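Local structure of rhamnogalacturonan endolyase YesW (Bacillus subtilis, 2ZUX) at residues 247-257 / 284-295. The protein cleaves the type I rhamnogalacturonan of plant cell-wall pectin by endo-acting elimination, requiring calcium or manganese for activity. Numbering follows the deposited sequence.
Sequences FEPARGNVSDW and MTRGYYAKTMLV
W257 is sandwiched between the aliphatic stems of R286 and K291 where a loop joining two blades of the beta-propeller folds over the hairpin 281-286/293-300 of the next blade. R286 CG lies over one face of the six-membered ring, 4.1 Å from its centroid in a CH-pi contact. Over the opposite face runs the fully extended K291 chain, CD 4.0 Å from the same centroid and only 7° off the ring normal; NZ, farther along, makes a cation-pi contact. M293 SD approaches the six-membered ring obliquely, 3.7 Å from W257 CH2, a Met-aromatic contact. The rotation of the indole is fixed by its own loop: NE1 donates to R251 O over 2.8 Å, nearly straight and in the ring plane. R286 turns its CG opposite the main-chain nitrogen (chi1 -171°) and runs straight out to NE, passing between W257 and P249 and donating from NH1 to P249 O at 2.9 Å, in the guanidinium plane. The like charge of nearby R251 is probably offset by E229, which forms salt bridges with both arginines; D266 pairs with R286 NH2, and V265 O accepts from R286 NE. P249, preceded by a cis peptide bond, sets its ring on the hairpin: CG presses to 3.5 Å from M293 CB, a close carbon-carbon approach, and CD rests on V295 CG2. Beside it F247 receives M284 SD at its ring edge, another Met-aromatic contact. Toward the 3-10 turn 254-257, waters stitch the backbones together, one of them joining D256 O to K291 N. Another water accepts from K291 NZ at 2.8 Å and donates to both R251 O and D256 OD2, so R251 O receives the indole N-H as well as a water proton.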
# COMPACT_ATOMS: atom_id res chain seq x y z
N PHE A 247 5.43 23.10 -3.91
CA PHE A 247 4.69 21.93 -4.35
C PHE A 247 4.17 22.10 -5.76
O PHE A 247 3.57 23.12 -6.10
CB PHE A 247 3.51 21.65 -3.40
CG PHE A 247 2.74 20.41 -3.77
CD1 PHE A 247 3.13 19.17 -3.26
CD2 PHE A 247 1.64 20.47 -4.62
CE1 PHE A 247 2.43 18.01 -3.61
CE2 PHE A 247 0.95 19.32 -4.97
CZ PHE A 247 1.34 18.09 -4.46
N GLU A 248 4.39 21.08 -6.59
CA GLU A 248 3.69 20.97 -7.86
C GLU A 248 3.05 19.59 -7.92
O GLU A 248 3.66 18.60 -7.48
CB GLU A 248 4.64 21.22 -9.04
CG GLU A 248 5.24 22.62 -9.04
CD GLU A 248 6.09 22.92 -10.25
OE1 GLU A 248 6.00 22.20 -11.27
OE2 GLU A 248 6.86 23.90 -10.18
N PRO A 249 1.84 19.50 -8.48
CA PRO A 249 1.05 20.56 -9.13
C PRO A 249 0.62 21.72 -8.24
O PRO A 249 0.01 21.52 -7.18
CB PRO A 249 -0.19 19.81 -9.65
CG PRO A 249 0.25 18.38 -9.73
CD PRO A 249 1.15 18.20 -8.55
N ALA A 250 0.94 22.94 -8.67
CA ALA A 250 0.59 24.14 -7.94
C ALA A 250 -0.91 24.38 -7.99
O ALA A 250 -1.60 23.92 -8.91
CB ALA A 250 1.34 25.34 -8.51
N ARG A 251 -1.42 25.09 -7.00
CA ARG A 251 -2.86 25.33 -6.89
C ARG A 251 -3.43 26.15 -8.06
O ARG A 251 -4.48 25.81 -8.60
CB ARG A 251 -3.19 26.01 -5.56
CG ARG A 251 -4.67 26.13 -5.28
CD ARG A 251 -4.92 27.00 -4.07
NE ARG A 251 -4.45 26.37 -2.83
CZ ARG A 251 -3.46 26.83 -2.06
NH1 ARG A 251 -2.79 27.93 -2.38
NH2 ARG A 251 -3.16 26.17 -0.95
N GLY A 252 -2.75 27.22 -8.42
CA GLY A 252 -3.35 28.21 -9.32
C GLY A 252 -4.63 28.73 -8.70
O GLY A 252 -4.68 29.01 -7.49
N ASN A 253 -5.68 28.85 -9.51
CA ASN A 253 -7.00 29.25 -9.00
C ASN A 253 -7.79 28.01 -8.60
O ASN A 253 -7.83 27.04 -9.35
CB ASN A 253 -7.79 30.00 -10.07
CG ASN A 253 -7.01 31.11 -10.72
OD1 ASN A 253 -6.75 31.08 -11.93
ND2 ASN A 253 -6.62 32.10 -9.93
N VAL A 254 -8.44 28.07 -7.45
CA VAL A 254 -9.30 26.98 -7.01
C VAL A 254 -10.26 26.56 -8.13
O VAL A 254 -10.43 25.37 -8.41
CB VAL A 254 -10.07 27.36 -5.72
CG1 VAL A 254 -11.20 26.38 -5.43
CG2 VAL A 254 -9.11 27.45 -4.52
N SER A 255 -10.86 27.55 -8.80
CA SER A 255 -11.85 27.28 -9.84
C SER A 255 -11.29 26.58 -11.08
O SER A 255 -12.06 26.01 -11.85
CB SER A 255 -12.56 28.58 -10.24
OG SER A 255 -11.63 29.49 -10.79
N ASP A 256 -9.97 26.59 -11.26
CA ASP A 256 -9.31 25.88 -12.37
C ASP A 256 -9.66 24.39 -12.35
O ASP A 256 -9.63 23.72 -13.38
CB ASP A 256 -7.79 25.99 -12.30
CG ASP A 256 -7.26 27.40 -12.50
OD1 ASP A 256 -8.01 28.29 -12.95
OD2 ASP A 256 -6.06 27.62 -12.20
N TRP A 257 -9.97 23.89 -11.16
CA TRP A 257 -10.10 22.45 -10.94
C TRP A 257 -11.53 21.93 -11.08
O TRP A 257 -11.75 20.73 -11.06
CB TRP A 257 -9.50 22.09 -9.58
CG TRP A 257 -8.05 22.50 -9.51
CD1 TRP A 257 -7.56 23.69 -9.08
CD2 TRP A 257 -6.92 21.73 -9.94
NE1 TRP A 257 -6.19 23.72 -9.19
CE2 TRP A 257 -5.77 22.52 -9.71
CE3 TRP A 257 -6.77 20.45 -10.48
CZ2 TRP A 257 -4.48 22.08 -10.02
CZ3 TRP A 257 -5.48 20.00 -10.79
CH2 TRP A 257 -4.36 20.82 -10.55
N MET A 284 3.64 12.98 -7.53
CA MET A 284 2.60 13.73 -6.83
C MET A 284 1.55 14.12 -7.86
O MET A 284 1.89 14.65 -8.92
CB MET A 284 3.16 15.01 -6.19
CG MET A 284 4.09 14.77 -5.01
SD MET A 284 3.17 14.26 -3.51
CE MET A 284 4.31 13.02 -2.95
N THR A 285 0.28 13.85 -7.55
CA THR A 285 -0.81 14.21 -8.45
C THR A 285 -1.83 15.11 -7.79
O THR A 285 -1.94 15.17 -6.55
CB THR A 285 -1.52 12.96 -9.03
OG1 THR A 285 -2.45 12.44 -8.07
CG2 THR A 285 -0.53 11.87 -9.37
N ARG A 286 -2.60 15.81 -8.61
CA ARG A 286 -3.61 16.73 -8.11
C ARG A 286 -4.74 16.75 -9.10
O ARG A 286 -4.51 16.91 -10.30
CB ARG A 286 -3.03 18.13 -7.93
CG ARG A 286 -3.94 19.12 -7.21
CD ARG A 286 -3.22 20.41 -6.90
NE ARG A 286 -3.88 21.12 -5.81
CZ ARG A 286 -3.27 21.98 -4.99
NH1 ARG A 286 -1.99 22.28 -5.16
NH2 ARG A 286 -3.97 22.54 -4.00
N GLY A 287 -5.96 16.60 -8.60
CA GLY A 287 -7.15 16.57 -9.44
C GLY A 287 -7.46 15.21 -10.01
O GLY A 287 -6.56 14.39 -10.26
N TYR A 288 -8.74 14.97 -10.25
CA TYR A 288 -9.16 13.87 -11.11
C TYR A 288 -10.55 14.00 -11.70
O TYR A 288 -10.80 13.47 -12.77
CB TYR A 288 -8.95 12.48 -10.50
CG TYR A 288 -9.22 12.30 -9.03
CD1 TYR A 288 -10.52 12.23 -8.53
CD2 TYR A 288 -8.15 12.12 -8.15
CE1 TYR A 288 -10.75 12.03 -7.17
CE2 TYR A 288 -8.37 11.91 -6.79
CZ TYR A 288 -9.67 11.86 -6.31
OH TYR A 288 -9.87 11.65 -4.97
N TYR A 289 -11.45 14.72 -11.03
CA TYR A 289 -12.80 14.87 -11.58
C TYR A 289 -12.84 15.68 -12.87
O TYR A 289 -13.68 15.41 -13.74
CB TYR A 289 -13.72 15.52 -10.56
CG TYR A 289 -13.96 14.68 -9.33
CD1 TYR A 289 -14.80 13.58 -9.39
CD2 TYR A 289 -13.36 15.00 -8.11
CE1 TYR A 289 -15.04 12.80 -8.26
CE2 TYR A 289 -13.59 14.23 -6.98
CZ TYR A 289 -14.44 13.14 -7.06
OH TYR A 289 -14.67 12.39 -5.93
N ALA A 290 -11.99 16.69 -12.96
CA ALA A 290 -11.87 17.50 -14.16
C ALA A 290 -10.38 17.71 -14.39
O ALA A 290 -9.67 16.72 -14.62
CB ALA A 290 -12.64 18.81 -13.99
N LYS A 291 -9.88 18.94 -14.31
CA LYS A 291 -8.45 19.17 -14.49
C LYS A 291 -7.61 18.21 -13.64
O LYS A 291 -7.90 18.00 -12.45
CB LYS A 291 -8.08 20.61 -14.14
CG LYS A 291 -6.60 20.92 -14.33
CD LYS A 291 -6.25 22.37 -14.02
CE LYS A 291 -4.75 22.60 -14.14
NZ LYS A 291 -4.42 24.05 -14.00
N THR A 292 -6.59 17.64 -14.27
CA THR A 292 -5.75 16.62 -13.67
C THR A 292 -4.30 16.92 -13.99
O THR A 292 -3.95 17.21 -15.14
CB THR A 292 -6.12 15.24 -14.25
OG1 THR A 292 -7.48 14.93 -13.93
CG2 THR A 292 -5.23 14.14 -13.70
N MET A 293 -3.45 16.87 -12.96
CA MET A 293 -2.01 17.06 -13.16
C MET A 293 -1.23 16.00 -12.41
O MET A 293 -1.63 15.56 -11.33
CB MET A 293 -1.56 18.44 -12.70
CG MET A 293 -2.18 19.60 -13.46
SD MET A 293 -1.56 21.21 -12.93
CE MET A 293 0.13 21.13 -13.50
N LEU A 294 -0.11 15.58 -13.01
CA LEU A 294 0.83 14.66 -12.38
C LEU A 294 2.22 15.23 -12.55
O LEU A 294 2.57 15.68 -13.64
CB LEU A 294 0.78 13.26 -13.01
CG LEU A 294 -0.51 12.45 -12.89
CD1 LEU A 294 -1.49 12.79 -14.01
CD2 LEU A 294 -0.20 10.97 -12.94
N VAL A 295 3.01 15.21 -11.49
CA VAL A 295 4.40 15.66 -11.55
C VAL A 295 5.30 14.58 -10.96
O VAL A 295 4.95 13.96 -9.94
CB VAL A 295 4.60 16.99 -10.79
CG1 VAL A 295 6.06 17.44 -10.84
CG2 VAL A 295 3.72 18.10 -11.39
O HOH W 1 -4.51 25.50 -11.60
O HOH W 2 -11.22 21.61 -14.36
O HOH W 3 -10.30 18.34 -11.16